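Local coordinates for glutathione S-transferase (Vibrio parahaemolyticus, PDB 7MIQ), which probably catalyses the conjugation of glutathione to electrophilic substrates, as a Gtt2-class glutathione S-transferase, at residues L142-I155 with Y186-R199. Sequence-based numbering, arbitrary orientation.
Sequences LPTLDTRLSESEYI and YPNIARWFEQVSAR. Unlike the reference sequence in segment 142-155: T147 (reference Gln).
D146 and I189 bring the two backbones together, CA to CA 5.2 Å, where helices 142-151 and 187-196 cross at 65° with their axes 7.8 Å apart. The D146 carboxylate, CG anti to the backbone N (chi1 -174°), reaches the start of the second helix: OD1 accepts I189 N at 3.2 Å on its anti side, 29° out of the carboxylate plane, and N188 N adds a weak bond to the same oxygen. Y186, the N-cap residue, lays one ring face against L142 CB (CH-pi), while P143 CG touches its OH. I189 is a knob among L142, L145, D146 and L149; L149 in turn fits among N188, I189, R191 and W192, its CD1 3.6 Å from W192 CB. This is packing inside the all-helical C-terminal domain of the GST fold, where W192 NE1 and I155 N both bond D164 of helix 162-177. The indole lies between L149 and I155 on one face and V196 CG2 on the other. R191, bent at chi2 and chi3, turns its guanidinium edge to backbone carbonyls: NH2 meets L149 O at 2.8 Å and NH1 meets E153 O at 2.8 Å, each on a lone pair. R191 NH1 also donates to Q195 OE1 from above the amide plane; Q195 NE2 faces E153 OE2, modelled doubtfully close, and bonds Y154 OH weakly. A water joins that hydroxyl to R199 NH1, while R199 NE pairs with E21 of helix 10-22.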
loop_
_atom_site.group_PDB
_atom_site.type_symbol
_atom_site.label_atom_id
_atom_site.label_comp_id
_atom_site.label_asym_id
_atom_site.label_seq_id
_atom_site.Cartn_x
_atom_site.Cartn_y
_atom_site.Cartn_z
ATOM N N LEU A 142 -15.541 -6.517 6.832
ATOM C CA LEU A 142 -16.671 -6.669 5.916
ATOM C C LEU A 142 -17.842 -5.733 6.205
ATOM O O LEU A 142 -18.412 -5.199 5.237
ATOM C CB LEU A 142 -17.145 -8.127 5.910
ATOM C CG LEU A 142 -16.211 -9.165 5.294
ATOM C CD1 LEU A 142 -16.758 -10.563 5.540
ATOM C CD2 LEU A 142 -16.024 -8.910 3.805
ATOM N N PRO A 143 -18.270 -5.505 7.456
ATOM C CA PRO A 143 -19.334 -4.508 7.671
ATOM C C PRO A 143 -18.958 -3.123 7.182
ATOM O O PRO A 143 -19.806 -2.412 6.626
ATOM C CB PRO A 143 -19.539 -4.534 9.194
ATOM C CG PRO A 143 -19.069 -5.869 9.618
ATOM C CD PRO A 143 -17.936 -6.219 8.704
ATOM N N THR A 144 -17.699 -2.717 7.375
ATOM C CA THR A 144 -17.255 -1.414 6.888
ATOM C C THR A 144 -17.379 -1.323 5.372
ATOM O O THR A 144 -17.805 -0.292 4.835
ATOM C CB THR A 144 -15.811 -1.157 7.322
ATOM O OG1 THR A 144 -15.719 -1.234 8.748
ATOM C CG2 THR A 144 -15.346 0.214 6.859
ATOM N N LEU A 145 -17.010 -2.393 4.665
ATOM C CA LEU A 145 -17.139 -2.396 3.212
ATOM C C LEU A 145 -18.603 -2.399 2.785
ATOM O O LEU A 145 -18.978 -1.713 1.828
ATOM C CB LEU A 145 -16.410 -3.603 2.625
ATOM C CG LEU A 145 -16.378 -3.693 1.100
ATOM C CD1 LEU A 145 -15.757 -2.439 0.502
ATOM C CD2 LEU A 145 -15.611 -4.944 0.663
ATOM N N ASP A 146 -19.440 -3.177 3.472
ATOM C CA ASP A 146 -20.856 -3.217 3.121
ATOM C C ASP A 146 -21.518 -1.860 3.328
ATOM O O ASP A 146 -22.328 -1.423 2.503
ATOM C CB ASP A 146 -21.569 -4.291 3.939
ATOM C CG ASP A 146 -23.009 -4.483 3.511
ATOM O OD1 ASP A 146 -23.245 -5.185 2.504
ATOM O OD2 ASP A 146 -23.902 -3.920 4.172
ATOM N N THR A 147 -21.189 -1.176 4.427
ATOM C CA THR A 147 -21.771 0.142 4.665
ATOM C C THR A 147 -21.325 1.133 3.598
ATOM O O THR A 147 -22.130 1.942 3.117
ATOM C CB THR A 147 -21.403 0.641 6.063
ATOM O OG1 THR A 147 -21.982 -0.228 7.044
ATOM C CG2 THR A 147 -21.925 2.055 6.284
ATOM N N ARG A 148 -20.054 1.067 3.195
ATOM C CA ARG A 148 -19.575 1.908 2.105
ATOM C C ARG A 148 -20.368 1.656 0.829
ATOM O O ARG A 148 -20.800 2.599 0.156
ATOM C CB ARG A 148 -18.080 1.664 1.875
ATOM C CG ARG A 148 -17.512 2.375 0.658
ATOM C CD ARG A 148 -17.732 3.880 0.730
ATOM N NE ARG A 148 -17.048 4.573 -0.356
ATOM C CZ ARG A 148 -17.151 5.872 -0.599
ATOM N NH1 ARG A 148 -17.919 6.657 0.139
ATOM N NH2 ARG A 148 -16.469 6.397 -1.612
ATOM N N LEU A 149 -20.588 0.389 0.484
ATOM C CA LEU A 149 -21.295 0.077 -0.753
ATOM C C LEU A 149 -22.801 0.300 -0.655
ATOM O O LEU A 149 -23.496 0.171 -1.670
ATOM C CB LEU A 149 -20.988 -1.359 -1.185
ATOM C CG LEU A 149 -19.526 -1.525 -1.626
ATOM C CD1 LEU A 149 -19.150 -2.990 -1.804
ATOM C CD2 LEU A 149 -19.269 -0.741 -2.910
ATOM N N SER A 150 -23.324 0.641 0.524
ATOM C CA SER A 150 -24.700 1.112 0.602
ATOM C C SER A 150 -24.821 2.593 0.268
ATOM O O SER A 150 -25.928 3.067 -0.006
ATOM C CB SER A 150 -25.282 0.851 1.995
ATOM O OG SER A 150 -24.741 1.741 2.953
ATOM N N GLU A 151 -23.709 3.331 0.282
ATOM C CA GLU A 151 -23.717 4.754 -0.018
ATOM C C GLU A 151 -22.974 5.116 -1.297
ATOM O O GLU A 151 -23.118 6.247 -1.774
ATOM C CB GLU A 151 -23.114 5.554 1.148
ATOM C CG GLU A 151 -21.615 5.375 1.308
ATOM C CD GLU A 151 -21.029 6.232 2.412
ATOM O OE1 GLU A 151 -21.812 6.801 3.201
ATOM O OE2 GLU A 151 -19.784 6.336 2.487
ATOM N N SER A 152 -22.193 4.201 -1.865
ATOM C CA SER A 152 -21.427 4.454 -3.075
ATOM C C SER A 152 -21.601 3.274 -4.017
ATOM O O SER A 152 -21.638 2.123 -3.574
ATOM C CB SER A 152 -19.937 4.670 -2.742
ATOM O OG SER A 152 -19.177 5.004 -3.892
ATOM N N GLU A 153 -21.724 3.554 -5.318
ATOM C CA GLU A 153 -21.903 2.463 -6.271
ATOM C C GLU A 153 -20.648 1.602 -6.368
ATOM O O GLU A 153 -20.736 0.379 -6.530
ATOM C CB GLU A 153 -22.294 3.003 -7.645
ATOM C CG GLU A 153 -22.696 1.889 -8.605
ATOM C CD GLU A 153 -23.250 2.393 -9.920
ATOM O OE1 GLU A 153 -23.333 3.626 -10.103
ATOM O OE2 GLU A 153 -23.598 1.547 -10.772
ATOM N N TYR A 154 -19.476 2.219 -6.272
ATOM C CA TYR A 154 -18.210 1.504 -6.260
ATOM C C TYR A 154 -17.457 1.864 -4.984
ATOM O O TYR A 154 -17.888 2.714 -4.204
ATOM C CB TYR A 154 -17.406 1.817 -7.528
ATOM C CG TYR A 154 -18.127 1.349 -8.781
ATOM C CD1 TYR A 154 -18.068 0.022 -9.179
ATOM C CD2 TYR A 154 -18.895 2.227 -9.542
ATOM C CE1 TYR A 154 -18.733 -0.420 -10.311
ATOM C CE2 TYR A 154 -19.567 1.794 -10.677
ATOM C CZ TYR A 154 -19.480 0.468 -11.055
ATOM O OH TYR A 154 -20.139 0.023 -12.179
ATOM N N ILE A 155 -16.328 1.192 -4.749
ATOM C CA ILE A 155 -15.694 1.288 -3.435
ATOM C C ILE A 155 -15.108 2.678 -3.213
ATOM O O ILE A 155 -15.409 3.342 -2.213
ATOM C CB ILE A 155 -14.627 0.194 -3.263
ATOM C CG1 ILE A 155 -15.279 -1.193 -3.301
ATOM C CG2 ILE A 155 -13.896 0.388 -1.947
ATOM C CD1 ILE A 155 -14.286 -2.338 -3.180
ATOM N N TYR A 186 -24.033 -9.662 3.658
ATOM C CA TYR A 186 -23.713 -8.294 3.256
ATOM C C TYR A 186 -24.291 -8.022 1.874
ATOM O O TYR A 186 -23.609 -8.187 0.851
ATOM C CB TYR A 186 -22.204 -8.065 3.325
ATOM C CG TYR A 186 -21.673 -8.285 4.726
ATOM C CD1 TYR A 186 -21.961 -7.380 5.745
ATOM C CD2 TYR A 186 -20.913 -9.407 5.040
ATOM C CE1 TYR A 186 -21.493 -7.577 7.030
ATOM C CE2 TYR A 186 -20.439 -9.611 6.328
ATOM C CZ TYR A 186 -20.733 -8.692 7.316
ATOM O OH TYR A 186 -20.267 -8.887 8.598
ATOM N N PRO A 187 -25.556 -7.589 1.809
ATOM C CA PRO A 187 -26.222 -7.448 0.506
ATOM C C PRO A 187 -25.612 -6.381 -0.378
ATOM O O PRO A 187 -25.705 -6.487 -1.607
ATOM C CB PRO A 187 -27.670 -7.091 0.883
ATOM C CG PRO A 187 -27.810 -7.458 2.327
ATOM C CD PRO A 187 -26.456 -7.291 2.935
ATOM N N ASN A 188 -25.006 -5.347 0.207
ATOM C CA ASN A 188 -24.412 -4.290 -0.602
ATOM C C ASN A 188 -23.108 -4.752 -1.240
ATOM O O ASN A 188 -22.823 -4.414 -2.393
ATOM C CB ASN A 188 -24.206 -3.043 0.254
ATOM C CG ASN A 188 -25.518 -2.505 0.808
ATOM O OD1 ASN A 188 -25.762 -2.538 2.014
ATOM N ND2 ASN A 188 -26.374 -2.022 -0.081
ATOM N N ILE A 189 -22.305 -5.531 -0.512
ATOM C CA ILE A 189 -21.177 -6.205 -1.152
ATOM C C ILE A 189 -21.680 -7.123 -2.258
ATOM O O ILE A 189 -21.109 -7.175 -3.352
ATOM C CB ILE A 189 -20.347 -6.980 -0.114
ATOM C CG1 ILE A 189 -19.837 -6.043 0.982
ATOM C CG2 ILE A 189 -19.187 -7.712 -0.796
ATOM C CD1 ILE A 189 -19.028 -6.749 2.067
ATOM N N ALA A 190 -22.767 -7.850 -1.993
ATOM C CA ALA A 190 -23.299 -8.769 -2.992
ATOM C C ALA A 190 -23.760 -8.015 -4.235
ATOM O O ALA A 190 -23.425 -8.397 -5.362
ATOM C CB ALA A 190 -24.441 -9.589 -2.390
ATOM N N ARG A 191 -24.525 -6.935 -4.042
ATOM C CA ARG A 191 -24.947 -6.085 -5.157
ATOM C C ARG A 191 -23.752 -5.626 -5.982
ATOM O O ARG A 191 -23.740 -5.753 -7.212
ATOM C CB ARG A 191 -25.716 -4.871 -4.619
ATOM C CG ARG A 191 -26.314 -3.921 -5.667
ATOM C CD ARG A 191 -25.318 -2.881 -6.217
ATOM N NE ARG A 191 -24.663 -2.092 -5.179
ATOM C CZ ARG A 191 -23.592 -1.335 -5.382
ATOM N NH1 ARG A 191 -23.022 -1.249 -6.574
ATOM N NH2 ARG A 191 -23.076 -0.650 -4.363
ATOM N N TRP A 192 -22.758 -5.042 -5.313
ATOM C CA TRP A 192 -21.570 -4.552 -6.003
ATOM C C TRP A 192 -20.827 -5.691 -6.690
ATOM O O TRP A 192 -20.400 -5.559 -7.843
ATOM C CB TRP A 192 -20.672 -3.822 -5.001
ATOM C CG TRP A 192 -19.225 -3.682 -5.398
ATOM C CD1 TRP A 192 -18.666 -2.679 -6.138
ATOM C CD2 TRP A 192 -18.154 -4.568 -5.047
ATOM N NE1 TRP A 192 -17.313 -2.895 -6.282
ATOM C CE2 TRP A 192 -16.976 -4.048 -5.620
ATOM C CE3 TRP A 192 -18.079 -5.752 -4.305
ATOM C CZ2 TRP A 192 -15.737 -4.676 -5.480
ATOM C CZ3 TRP A 192 -16.848 -6.373 -4.162
ATOM C CH2 TRP A 192 -15.693 -5.833 -4.746
ATOM N N PHE A 193 -20.682 -6.828 -6.006
ATOM C CA PHE A 193 -19.956 -7.947 -6.596
ATOM C C PHE A 193 -20.691 -8.511 -7.806
ATOM O O PHE A 193 -20.062 -8.855 -8.814
ATOM C CB PHE A 193 -19.724 -9.037 -5.553
ATOM C CG PHE A 193 -18.707 -10.062 -5.972
ATOM C CD1 PHE A 193 -19.078 -11.156 -6.737
ATOM C CD2 PHE A 193 -17.381 -9.924 -5.608
ATOM C CE1 PHE A 193 -18.141 -12.098 -7.126
ATOM C CE2 PHE A 193 -16.439 -10.864 -5.995
ATOM C CZ PHE A 193 -16.821 -11.948 -6.756
ATOM N N GLU A 194 -22.019 -8.629 -7.724
ATOM C CA GLU A 194 -22.789 -9.048 -8.892
ATOM C C GLU A 194 -22.539 -8.108 -10.065
ATOM O O GLU A 194 -22.405 -8.549 -11.212
ATOM C CB GLU A 194 -24.278 -9.099 -8.543
ATOM C CG GLU A 194 -25.204 -9.412 -9.716
ATOM C CD GLU A 194 -25.497 -10.897 -9.865
ATOM O OE1 GLU A 194 -25.024 -11.692 -9.022
ATOM O OE2 GLU A 194 -26.203 -11.271 -10.827
ATOM N N GLN A 195 -22.443 -6.809 -9.781
ATOM C CA GLN A 195 -22.223 -5.804 -10.813
ATOM C C GLN A 195 -20.823 -5.923 -11.409
ATOM O O GLN A 195 -20.659 -6.000 -12.631
ATOM C CB GLN A 195 -22.444 -4.422 -10.195
ATOM C CG GLN A 195 -22.580 -3.265 -11.143
ATOM C CD GLN A 195 -23.075 -2.022 -10.421
ATOM O OE1 GLN A 195 -23.702 -2.113 -9.362
ATOM N NE2 GLN A 195 -22.790 -0.856 -10.985
ATOM N N VAL A 196 -19.802 -5.952 -10.552
ATOM C CA VAL A 196 -18.422 -5.975 -11.029
ATOM C C VAL A 196 -18.107 -7.297 -11.722
ATOM O O VAL A 196 -17.470 -7.319 -12.783
ATOM C CB VAL A 196 -17.461 -5.697 -9.858
ATOM C CG1 VAL A 196 -16.023 -5.926 -10.277
ATOM C CG2 VAL A 196 -17.645 -4.271 -9.354
ATOM N N SER A 197 -18.554 -8.419 -11.149
ATOM C CA SER A 197 -18.248 -9.720 -11.735
ATOM C C SER A 197 -18.910 -9.931 -13.090
ATOM O O SER A 197 -18.568 -10.896 -13.781
ATOM C CB SER A 197 -18.660 -10.847 -10.785
ATOM O OG SER A 197 -20.071 -10.980 -10.740
ATOM N N ALA A 198 -19.842 -9.062 -13.484
ATOM C CA ALA A 198 -20.471 -9.127 -14.795
ATOM C C ALA A 198 -19.700 -8.372 -15.874
ATOM O O ALA A 198 -20.037 -8.503 -17.057
ATOM C CB ALA A 198 -21.899 -8.577 -14.723
ATOM N N ARG A 199 -18.686 -7.590 -15.505
ATOM C CA ARG A 199 -17.937 -6.817 -16.487
ATOM C C ARG A 199 -17.130 -7.742 -17.394
ATOM O O ARG A 199 -16.645 -8.792 -16.969
ATOM C CB ARG A 199 -17.001 -5.824 -15.792
ATOM C CG ARG A 199 -17.708 -4.788 -14.929
ATOM C CD ARG A 199 -16.705 -3.906 -14.171
ATOM N NE ARG A 199 -15.950 -3.034 -15.065
ATOM C CZ ARG A 199 -16.314 -1.801 -15.392
ATOM N NH1 ARG A 199 -17.417 -1.254 -14.906
ATOM N NH2 ARG A 199 -15.552 -1.098 -16.226
HETATM O O HOH W 1 -26.043 -1.658 -2.792
HETATM O O HOH W 2 -19.649 -2.426 -13.259
#